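PDB 2G0B: FeeM from Uncultured bacterium, which is an N-acyl amino acid synthase that probably joins fatty acyl chains, drawn from an acyl carrier protein, to tyrosine. Local coordinates for residues D77-V82 with K163-V168; F156-A161 with P171-A176; G57-G62 with H104-A109. All coordinates share one frame; numbering follows the deposited sequence.

Contact 1 (D77-V82 with K163-V168); sequences DSIYAV and KHYGTV. With NLT (N-dodecanoyl-L-tyrosine), chain I.
With CG of Lys163 and CG1 of Ile79 each beside its own backbone N (chi1 -66° in both), the extended lysine runs past the isoleucine in the opposite direction. The CG2 branch of Ile79 lies 3.7 Å from CD of Lys163, and the same methyl sits over the centre of the Tyr80 ring. The lysine also passes Tyr80, whose CE2 is 3.8 Å from its CE. At its end, NZ makes a weak hydrogen bond of 3.4 Å to Ile79 O, while its salt bridge is with Glu83, one turn further along helix 77-89. The hydroxyl of Tyr80 is likewise held from outside, by Ala161 O. The other branch of Ile79 turns to Tyr165: CG1 comes within 3.5 Å of its CD1, and Ser78 OG lies in plane at the ring edge, 3.6 Å from CE1. CD2 of Tyr165 is 3.9 Å from CD1 of the bound N-dodecanoyl-L-tyrosine, which also lies at the ring edge and whose aromatic ring meets CG1 of Val168. The Tyr165 ring thus lies between the start of helix 77-89 and the product's tyrosyl ring, so that the helix backs the tyrosyl end of the product pocket in this GNAT-like fold of the acetyltransferase clan.

Contact 2 (F156-A161 with P171-A176); sequences FTQIGA and PAIARA. With NLT (N-dodecanoyl-L-tyrosine), chain I.
Arg175 grips the carbonyl of Phe156 side-on, with NE 3.0 Å and NH2 3.1 Å from the same O atom. The oxygen lies in the guanidinium plane, yet both nitrogens reach it from one face of its own carbonyl, NE well above that plane. Because NH1 forms a salt bridge with Asp148, the buried guanidinium is fixed on two sides, and Gln158 CB rests over one of its faces. Antiparallel backbone pairing follows: Thr157 and Ala176 exchange two bonds, Ala176 N to Thr157 O at 2.8 Å being the straighter (161°). Ala174 O then takes both Ile159 N and Gly160 N from one face, where the chain turns a corner at Gly160. Gln158 spans this corner, its NE2 giving a 2.8 Å bond to Gly160 O. Packing completes the pair: Ile159 sets CG1 3.8 Å from CB of Ala174 and CG2 near CB of Ala176, while CE1 of Phe156 reaches 3.6 Å to C10 of the product's acyl chain. At the far end Pro171 O accepts the product's phenol OH at 2.8 Å. Helix 77-89 covers the Ile159 and Ala176 side through Trp87, whereas Arg175 faces helix 148-153, and strand 138-143 flanks strand 170-178 along its other edge.

Contact 3 (G57-G62 with H104-A109); sequences GEVLYG and HTLYEA
The CA atoms of Tyr61 and Leu106 are 5.8 Å apart where strand 59-68 passes a loop; Tyr61 and Gly62 make a classic beta bulge opposite Leu54 of strand 49-56. Across the segments the contact is one of apolar and aromatic packing. Tyr61 lays its ring beside Tyr107, the planes only 26° apart but slid so far that the rings barely overlap. What sits over the face of Tyr61 is instead the CB of Tyr107, 3.9 Å from the ring centroid in a CH-pi contact displaced toward the rim. In both tyrosines CG stands between the backbone N and the carbonyl carbon (chi1 73° and 79°), and the two side chains cross at about a right angle. Beside the rings Leu106 packs on the strand, its CB 3.7 Å from CB of Tyr61 and its CD1 3.4 Å from Leu60 O. CD2 of the same leucine meets CG2 of Val59 more loosely, at 4.4 Å. Both phenol oxygens are bonded outside the pair, Tyr61 OH to Lys7 and Tyr107 OH to Glu119, which ties down the far ends of the rings. Asn56 adds a link to the loop by donating to Leu106 O. The result is a bulged strand and the loop leaving its antiparallel neighbour, strand 94-102, packed together at one end of the central sheet of this GNAT-like fold.

In the fold
All three contacts reach one mixed sheet. Contacts 1 and 2 are neighbours, their centres 11 Å apart; they share strand 157-165, and Lys163 N bonds Ala172 O between them. Contact 3 lies across the centre of the chain, about 30 Å from contact 1 and 29 Å from contact 2 between centres. Along the sequence, contact 1 opens between the two segments of contact 3, contact 2 comes after contact 3 has closed, and the segments of contacts 1 and 2 alternate. The hairpin of contact 2, with strand 170-178 inserted between 138-143 and 157-165, fits the GNAT-like topology. Contacts 1 and 2 touch the bound product, whereas contact 3 packs a loop on a strand, with Tyr107 about 13 Å from it.

Contact 1 (D77-V82 with K163-V168)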
loop_
_atom_site.group_PDB
_atom_site.type_symbol
_atom_site.label_atom_id
_atom_site.label_comp_id
_atom_site.label_asym_id
_atom_site.label_seq_id
_atom_site.Cartn_x
_atom_site.Cartn_y
_atom_site.Cartn_z
ATOM N N ASP A 77 -1.964 -12.342 -6.745
ATOM C CA ASP A 77 -2.174 -13.716 -7.225
ATOM C C ASP A 77 -1.768 -13.965 -8.680
ATOM O O ASP A 77 -1.357 -15.071 -9.029
ATOM C CB ASP A 77 -3.634 -14.144 -7.021
ATOM C CG ASP A 77 -3.999 -14.311 -5.559
ATOM O OD1 ASP A 77 -3.156 -13.999 -4.690
ATOM O OD2 ASP A 77 -5.111 -14.750 -5.182
ATOM N N SER A 78 -1.876 -12.937 -9.521
ATOM C CA SER A 78 -1.531 -13.072 -10.936
ATOM C C SER A 78 -0.030 -13.317 -11.139
ATOM O O SER A 78 0.381 -13.856 -12.163
ATOM C CB SER A 78 -2.003 -11.848 -11.736
ATOM O OG SER A 78 -1.239 -10.701 -11.424
ATOM N N ILE A 79 0.769 -12.962 -10.133
ATOM C CA ILE A 79 2.220 -13.060 -10.215
ATOM C C ILE A 79 2.821 -13.900 -9.082
ATOM O O ILE A 79 3.730 -14.708 -9.315
ATOM C CB ILE A 79 2.855 -11.624 -10.243
ATOM C CG1 ILE A 79 2.477 -10.890 -11.534
ATOM C CG2 ILE A 79 4.363 -11.680 -10.135
ATOM C CD1 ILE A 79 2.781 -11.667 -12.872
ATOM N N TYR A 80 2.299 -13.729 -7.870
ATOM C CA TYR A 80 2.898 -14.346 -6.693
ATOM C C TYR A 80 1.975 -15.305 -5.939
ATOM O O TYR A 80 2.087 -15.437 -4.725
ATOM C CB TYR A 80 3.398 -13.266 -5.730
ATOM C CG TYR A 80 4.478 -12.383 -6.284
ATOM C CD1 TYR A 80 4.262 -11.019 -6.461
ATOM C CD2 TYR A 80 5.728 -12.901 -6.604
ATOM C CE1 TYR A 80 5.257 -10.195 -6.956
ATOM C CE2 TYR A 80 6.731 -12.089 -7.101
ATOM C CZ TYR A 80 6.490 -10.737 -7.274
ATOM O OH TYR A 80 7.477 -9.939 -7.772
ATOM N N ALA A 81 1.086 -15.984 -6.657
ATOM C CA ALA A 81 0.151 -16.938 -6.039
ATOM C C ALA A 81 0.842 -18.036 -5.222
ATOM O O ALA A 81 0.521 -18.231 -4.049
ATOM C CB ALA A 81 -0.747 -17.556 -7.089
ATOM N N VAL A 82 1.808 -18.726 -5.835
ATOM C CA VAL A 82 2.452 -19.886 -5.194
ATOM C C VAL A 82 3.378 -19.497 -4.054
ATOM O O VAL A 82 3.742 -20.331 -3.219
ATOM C CB VAL A 82 3.202 -20.807 -6.211
ATOM C CG1 VAL A 82 2.207 -21.621 -7.029
ATOM C CG2 VAL A 82 4.121 -20.002 -7.113
ATOM N N LYS A 163 9.975 -10.006 -10.809
ATOM C CA LYS A 163 9.230 -10.503 -11.957
ATOM C C LYS A 163 8.636 -9.342 -12.726
ATOM O O LYS A 163 8.783 -8.205 -12.336
ATOM C CB LYS A 163 8.118 -11.457 -11.500
ATOM C CG LYS A 163 8.621 -12.734 -10.893
ATOM C CD LYS A 163 7.490 -13.638 -10.464
ATOM C CE LYS A 163 7.981 -14.709 -9.482
ATOM N NZ LYS A 163 6.933 -15.733 -9.198
ATOM N N HIS A 164 7.986 -9.635 -13.838
ATOM C CA HIS A 164 7.255 -8.623 -14.563
ATOM C C HIS A 164 5.801 -8.680 -14.129
ATOM O O HIS A 164 5.142 -9.710 -14.270
ATOM C CB HIS A 164 7.368 -8.845 -16.071
ATOM C CG HIS A 164 6.428 -8.002 -16.871
ATOM N ND1 HIS A 164 6.667 -6.674 -17.138
ATOM C CD2 HIS A 164 5.235 -8.290 -17.440
ATOM C CE1 HIS A 164 5.671 -6.183 -17.852
ATOM N NE2 HIS A 164 4.786 -7.142 -18.044
ATOM N N TYR A 165 5.314 -7.574 -13.580
ATOM C CA TYR A 165 3.928 -7.465 -13.154
ATOM C C TYR A 165 3.113 -6.973 -14.341
ATOM O O TYR A 165 3.138 -5.789 -14.664
ATOM C CB TYR A 165 3.825 -6.495 -11.972
ATOM C CG TYR A 165 2.554 -6.586 -11.134
ATOM C CD1 TYR A 165 1.579 -7.556 -11.380
ATOM C CD2 TYR A 165 2.333 -5.684 -10.078
ATOM C CE1 TYR A 165 0.424 -7.631 -10.597
ATOM C CE2 TYR A 165 1.184 -5.750 -9.300
ATOM C CZ TYR A 165 0.234 -6.718 -9.565
ATOM O OH TYR A 165 -0.896 -6.779 -8.797
ATOM N N GLY A 166 2.411 -7.901 -14.998
ATOM C CA GLY A 166 1.658 -7.612 -16.215
ATOM C C GLY A 166 0.581 -6.557 -16.043
ATOM O O GLY A 166 0.395 -5.705 -16.923
ATOM N N THR A 167 -0.117 -6.613 -14.903
ATOM C CA THR A 167 -1.143 -5.638 -14.531
ATOM C C THR A 167 -0.642 -4.202 -14.689
ATOM O O THR A 167 -1.328 -3.348 -15.266
ATOM C CB THR A 167 -1.568 -5.864 -13.065
ATOM O OG1 THR A 167 -1.909 -7.238 -12.871
ATOM C CG2 THR A 167 -2.853 -5.148 -12.759
ATOM N N VAL A 168 0.573 -3.961 -14.211
ATOM C CA VAL A 168 1.145 -2.629 -14.186
ATOM C C VAL A 168 2.117 -2.369 -15.355
ATOM O O VAL A 168 2.447 -1.212 -15.644
ATOM C CB VAL A 168 1.849 -2.381 -12.838
ATOM C CG1 VAL A 168 2.231 -0.976 -12.711
ATOM C CG2 VAL A 168 0.929 -2.738 -11.698
HETATM N N NLT I . 2.283 -1.195 -5.438
HETATM C C1 NLT I . 2.230 -0.318 -4.428
HETATM O OL NLT I . 1.530 0.689 -4.439
HETATM C C2 NLT I . 3.126 -0.623 -3.238
HETATM C C3 NLT I . 2.420 -0.416 -1.892
HETATM C C4 NLT I . 3.425 -0.181 -0.753
HETATM C C5 NLT I . 2.715 0.054 0.585
HETATM C C6 NLT I . 3.653 -0.064 1.787
HETATM C C7 NLT I . 2.877 -0.188 3.099
HETATM C C8 NLT I . 3.754 0.164 4.295
HETATM C C9 NLT I . 3.035 -0.011 5.641
HETATM C C10 NLT I . 4.018 -0.610 6.646
HETATM C C11 NLT I . 3.404 -0.955 8.003
HETATM C C12 NLT I . 4.512 -1.264 9.010
HETATM C CA NLT I . 1.592 -1.036 -6.718
HETATM C CB NLT I . 1.915 -2.208 -7.638
HETATM C CG NLT I . 3.169 -1.950 -8.446
HETATM C CD2 NLT I . 3.244 -0.859 -9.302
HETATM C CE2 NLT I . 4.394 -0.630 -10.036
HETATM C CZ NLT I . 5.462 -1.498 -9.929
HETATM C CE1 NLT I . 5.396 -2.588 -9.071
HETATM C CD1 NLT I . 4.248 -2.816 -8.330
HETATM O OH NLT I . 6.560 -1.278 -10.636
HETATM C C NLT I . 0.099 -1.004 -6.567
HETATM O O NLT I . -0.420 -1.739 -5.700
HETATM O O2 NLT I . -0.577 -0.247 -7.311
#

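Contact 2 (F156-A161 with P171-A176)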
loop_
_atom_site.group_PDB
_atom_site.type_symbol
_atom_site.label_atom_id
_atom_site.label_comp_id
_atom_site.label_asym_id
_atom_site.label_seq_id
_atom_site.Cartn_x
_atom_site.Cartn_y
_atom_site.Cartn_z
ATOM N N PHE A 156 9.954 -5.365 6.068
ATOM C CA PHE A 156 9.392 -6.294 5.089
ATOM C C PHE A 156 10.459 -7.229 4.532
ATOM O O PHE A 156 11.494 -6.784 4.024
ATOM C CB PHE A 156 8.755 -5.537 3.950
ATOM C CG PHE A 156 7.441 -4.917 4.289
ATOM C CD1 PHE A 156 7.382 -3.640 4.828
ATOM C CD2 PHE A 156 6.255 -5.587 4.022
ATOM C CE1 PHE A 156 6.165 -3.049 5.116
ATOM C CE2 PHE A 156 5.040 -5.004 4.300
ATOM C CZ PHE A 156 4.993 -3.727 4.848
ATOM N N THR A 157 10.200 -8.525 4.643
ATOM C CA THR A 157 11.093 -9.554 4.140
ATOM C C THR A 157 10.677 -9.885 2.716
ATOM O O THR A 157 9.501 -9.867 2.406
ATOM C CB THR A 157 10.991 -10.795 5.056
ATOM O OG1 THR A 157 11.599 -10.490 6.302
ATOM C CG2 THR A 157 11.832 -11.959 4.545
ATOM N N GLN A 158 11.644 -10.159 1.847
ATOM C CA GLN A 158 11.339 -10.514 0.456
ATOM C C GLN A 158 10.796 -11.927 0.350
ATOM O O GLN A 158 11.409 -12.872 0.838
ATOM C CB GLN A 158 12.562 -10.362 -0.425
ATOM C CG GLN A 158 12.231 -10.140 -1.857
ATOM C CD GLN A 158 13.422 -10.300 -2.759
ATOM O OE1 GLN A 158 14.564 -10.245 -2.306
ATOM N NE2 GLN A 158 13.168 -10.486 -4.042
ATOM N N ILE A 159 9.630 -12.066 -0.271
ATOM C CA ILE A 159 8.981 -13.367 -0.393
ATOM C C ILE A 159 8.830 -13.779 -1.838
ATOM O O ILE A 159 8.583 -14.936 -2.130
ATOM C CB ILE A 159 7.604 -13.387 0.336
ATOM C CG1 ILE A 159 6.650 -12.342 -0.248
ATOM C CG2 ILE A 159 7.788 -13.179 1.825
ATOM C CD1 ILE A 159 5.239 -12.803 -0.337
ATOM N N GLY A 160 9.012 -12.826 -2.746
ATOM C CA GLY A 160 8.920 -13.096 -4.169
ATOM C C GLY A 160 10.051 -12.486 -4.964
ATOM O O GLY A 160 10.558 -11.425 -4.621
ATOM N N ALA A 161 10.440 -13.162 -6.041
ATOM C CA ALA A 161 11.518 -12.694 -6.909
ATOM C C ALA A 161 11.115 -11.473 -7.739
ATOM O O ALA A 161 9.946 -11.071 -7.762
ATOM C CB ALA A 161 11.962 -13.793 -7.800
ATOM N N PRO A 171 8.372 -3.842 -13.515
ATOM C CA PRO A 171 8.988 -4.860 -12.648
ATOM C C PRO A 171 8.454 -4.783 -11.228
ATOM O O PRO A 171 8.030 -3.700 -10.796
ATOM C CB PRO A 171 10.468 -4.475 -12.654
ATOM C CG PRO A 171 10.633 -3.581 -13.814
ATOM C CD PRO A 171 9.359 -2.844 -13.970
ATOM N N ALA A 172 8.478 -5.907 -10.509
ATOM C CA ALA A 172 8.021 -5.947 -9.109
ATOM C C ALA A 172 8.707 -7.046 -8.300
ATOM O O ALA A 172 8.997 -8.120 -8.833
ATOM C CB ALA A 172 6.501 -6.125 -9.049
ATOM N N ILE A 173 8.985 -6.764 -7.021
ATOM C CA ILE A 173 9.311 -7.821 -6.048
ATOM C C ILE A 173 8.235 -7.878 -4.990
ATOM O O ILE A 173 7.585 -6.871 -4.708
ATOM C CB ILE A 173 10.727 -7.634 -5.372
ATOM C CG1 ILE A 173 10.874 -6.274 -4.758
ATOM C CG2 ILE A 173 11.841 -7.772 -6.369
ATOM C CD1 ILE A 173 11.946 -5.465 -5.473
ATOM N N ALA A 174 8.041 -9.054 -4.405
ATOM C CA ALA A 174 7.059 -9.219 -3.337
ATOM C C ALA A 174 7.745 -9.230 -1.996
ATOM O O ALA A 174 8.766 -9.897 -1.818
ATOM C CB ALA A 174 6.274 -10.482 -3.527
ATOM N N ARG A 175 7.202 -8.446 -1.066
ATOM C CA ARG A 175 7.670 -8.420 0.316
ATOM C C ARG A 175 6.489 -8.573 1.270
ATOM O O ARG A 175 5.378 -8.165 0.966
ATOM C CB ARG A 175 8.436 -7.125 0.630
ATOM C CG ARG A 175 9.504 -6.749 -0.367
ATOM C CD ARG A 175 10.494 -5.708 0.122
ATOM N NE ARG A 175 11.447 -6.280 1.063
ATOM C CZ ARG A 175 12.697 -6.598 0.771
ATOM N NH1 ARG A 175 13.170 -6.402 -0.439
ATOM N NH2 ARG A 175 13.480 -7.123 1.700
ATOM N N ALA A 176 6.741 -9.170 2.424
ATOM C CA ALA A 176 5.710 -9.365 3.424
ATOM C C ALA A 176 6.257 -9.066 4.804
ATOM O O ALA A 176 7.470 -9.134 5.020
ATOM C CB ALA A 176 5.178 -10.767 3.360
HETATM N N NLT I . 2.283 -1.195 -5.438
HETATM C C1 NLT I . 2.230 -0.318 -4.428
HETATM O OL NLT I . 1.530 0.689 -4.439
HETATM C C2 NLT I . 3.126 -0.623 -3.238
HETATM C C3 NLT I . 2.420 -0.416 -1.892
HETATM C C4 NLT I . 3.425 -0.181 -0.753
HETATM C C5 NLT I . 2.715 0.054 0.585
HETATM C C6 NLT I . 3.653 -0.064 1.787
HETATM C C7 NLT I . 2.877 -0.188 3.099
HETATM C C8 NLT I . 3.754 0.164 4.295
HETATM C C9 NLT I . 3.035 -0.011 5.641
HETATM C C10 NLT I . 4.018 -0.610 6.646
HETATM C C11 NLT I . 3.404 -0.955 8.003
HETATM C C12 NLT I . 4.512 -1.264 9.010
HETATM C CA NLT I . 1.592 -1.036 -6.718
HETATM C CB NLT I . 1.915 -2.208 -7.638
HETATM C CG NLT I . 3.169 -1.950 -8.446
HETATM C CD2 NLT I . 3.244 -0.859 -9.302
HETATM C CE2 NLT I . 4.394 -0.630 -10.036
HETATM C CZ NLT I . 5.462 -1.498 -9.929
HETATM C CE1 NLT I . 5.396 -2.588 -9.071
HETATM C CD1 NLT I . 4.248 -2.816 -8.330
HETATM O OH NLT I . 6.560 -1.278 -10.636
HETATM C C NLT I . 0.099 -1.004 -6.567
HETATM O O NLT I . -0.420 -1.739 -5.700
HETATM O O2 NLT I . -0.577 -0.247 -7.311
#

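Contact 3 (G57-G62 with H104-A109)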
loop_
_atom_site.group_PDB
_atom_site.type_symbol
_atom_site.label_atom_id
_atom_site.label_comp_id
_atom_site.label_asym_id
_atom_site.label_seq_id
_atom_site.Cartn_x
_atom_site.Cartn_y
_atom_site.Cartn_z
ATOM N N GLY A 57 -4.858 20.240 4.149
ATOM C CA GLY A 57 -5.871 21.219 4.462
ATOM C C GLY A 57 -7.109 21.018 3.633
ATOM O O GLY A 57 -7.587 21.960 2.982
ATOM N N GLU A 58 -7.577 19.769 3.603
ATOM C CA GLU A 58 -8.820 19.364 2.914
ATOM C C GLU A 58 -8.753 19.028 1.412
ATOM O O GLU A 58 -9.720 18.509 0.870
ATOM C CB GLU A 58 -9.981 20.321 3.204
ATOM C CG GLU A 58 -10.787 19.921 4.421
ATOM C CD GLU A 58 -11.536 21.086 4.992
ATOM O OE1 GLU A 58 -11.119 22.239 4.730
ATOM O OE2 GLU A 58 -12.551 20.864 5.691
ATOM N N VAL A 59 -7.644 19.334 0.738
ATOM C CA VAL A 59 -7.447 18.773 -0.600
ATOM C C VAL A 59 -6.641 17.502 -0.504
ATOM O O VAL A 59 -5.669 17.430 0.234
ATOM C CB VAL A 59 -6.884 19.776 -1.677
ATOM C CG1 VAL A 59 -7.292 21.188 -1.375
ATOM C CG2 VAL A 59 -5.397 19.665 -1.825
ATOM N N LEU A 60 -7.110 16.474 -1.197
ATOM C CA LEU A 60 -6.510 15.156 -1.134
ATOM C C LEU A 60 -5.277 15.121 -1.981
ATOM O O LEU A 60 -5.318 15.489 -3.158
ATOM C CB LEU A 60 -7.512 14.106 -1.614
ATOM C CG LEU A 60 -7.130 12.633 -1.542
ATOM C CD1 LEU A 60 -7.145 12.153 -0.126
ATOM C CD2 LEU A 60 -8.078 11.827 -2.369
ATOM N N TYR A 61 -4.170 14.686 -1.389
ATOM C CA TYR A 61 -2.924 14.600 -2.129
ATOM C C TYR A 61 -2.292 13.227 -2.150
ATOM O O TYR A 61 -1.421 12.961 -2.971
ATOM C CB TYR A 61 -1.920 15.682 -1.693
ATOM C CG TYR A 61 -1.261 15.505 -0.338
ATOM C CD1 TYR A 61 -0.021 14.867 -0.218
ATOM C CD2 TYR A 61 -1.826 16.065 0.812
ATOM C CE1 TYR A 61 0.612 14.746 1.018
ATOM C CE2 TYR A 61 -1.200 15.955 2.057
ATOM C CZ TYR A 61 0.020 15.297 2.150
ATOM O OH TYR A 61 0.645 15.169 3.365
ATOM N N GLY A 62 -2.744 12.345 -1.272
ATOM C CA GLY A 62 -2.151 11.028 -1.176
ATOM C C GLY A 62 -3.143 9.999 -0.742
ATOM O O GLY A 62 -4.085 10.305 -0.029
ATOM N N HIS A 104 2.816 14.825 -6.110
ATOM C CA HIS A 104 3.936 15.702 -5.733
ATOM C C HIS A 104 3.660 17.204 -5.946
ATOM O O HIS A 104 4.338 18.059 -5.358
ATOM C CB HIS A 104 5.239 15.270 -6.448
ATOM C CG HIS A 104 5.418 15.880 -7.813
ATOM N ND1 HIS A 104 4.958 15.277 -8.966
ATOM C CD2 HIS A 104 5.997 17.045 -8.205
ATOM C CE1 HIS A 104 5.243 16.042 -10.006
ATOM N NE2 HIS A 104 5.874 17.120 -9.571
ATOM N N THR A 105 2.679 17.518 -6.793
ATOM C CA THR A 105 2.341 18.908 -7.079
ATOM C C THR A 105 1.528 19.537 -5.959
ATOM O O THR A 105 1.597 20.742 -5.746
ATOM C CB THR A 105 1.593 19.046 -8.429
ATOM O OG1 THR A 105 0.423 18.226 -8.412
ATOM C CG2 THR A 105 2.413 18.471 -9.569
ATOM N N LEU A 106 0.777 18.711 -5.233
ATOM C CA LEU A 106 -0.138 19.201 -4.198
ATOM C C LEU A 106 0.482 19.225 -2.807
ATOM O O LEU A 106 -0.164 19.639 -1.851
ATOM C CB LEU A 106 -1.418 18.370 -4.165
ATOM C CG LEU A 106 -2.328 18.391 -5.382
ATOM C CD1 LEU A 106 -3.353 17.277 -5.274
ATOM C CD2 LEU A 106 -3.011 19.740 -5.525
ATOM N N TYR A 107 1.710 18.734 -2.677
ATOM C CA TYR A 107 2.414 18.857 -1.404
ATOM C C TYR A 107 3.827 19.303 -1.555
ATOM O O TYR A 107 4.582 18.782 -2.392
ATOM C CB TYR A 107 2.320 17.587 -0.547
ATOM C CG TYR A 107 3.239 16.437 -0.924
ATOM C CD1 TYR A 107 2.996 15.667 -2.058
ATOM C CD2 TYR A 107 4.299 16.068 -0.098
ATOM C CE1 TYR A 107 3.806 14.572 -2.386
ATOM C CE2 TYR A 107 5.123 14.965 -0.419
ATOM C CZ TYR A 107 4.870 14.235 -1.573
ATOM O OH TYR A 107 5.666 13.149 -1.909
ATOM N N GLU A 108 4.166 20.321 -0.774
ATOM C CA GLU A 108 5.517 20.826 -0.686
ATOM C C GLU A 108 6.398 19.671 -0.172
ATOM O O GLU A 108 6.474 19.408 1.038
ATOM C CB GLU A 108 5.549 22.061 0.236
ATOM C CG GLU A 108 4.936 23.337 -0.397
ATOM C CD GLU A 108 3.377 23.445 -0.296
ATOM O OE1 GLU A 108 2.708 22.507 0.216
ATOM O OE2 GLU A 108 2.821 24.492 -0.734
ATOM N N ALA A 109 6.985 18.938 -1.121
ATOM C CA ALA A 109 7.666 17.683 -0.833
ATOM C C ALA A 109 9.047 17.898 -0.253
ATOM O O ALA A 109 9.540 19.031 -0.186
ATOM C CB ALA A 109 7.760 16.826 -2.106
#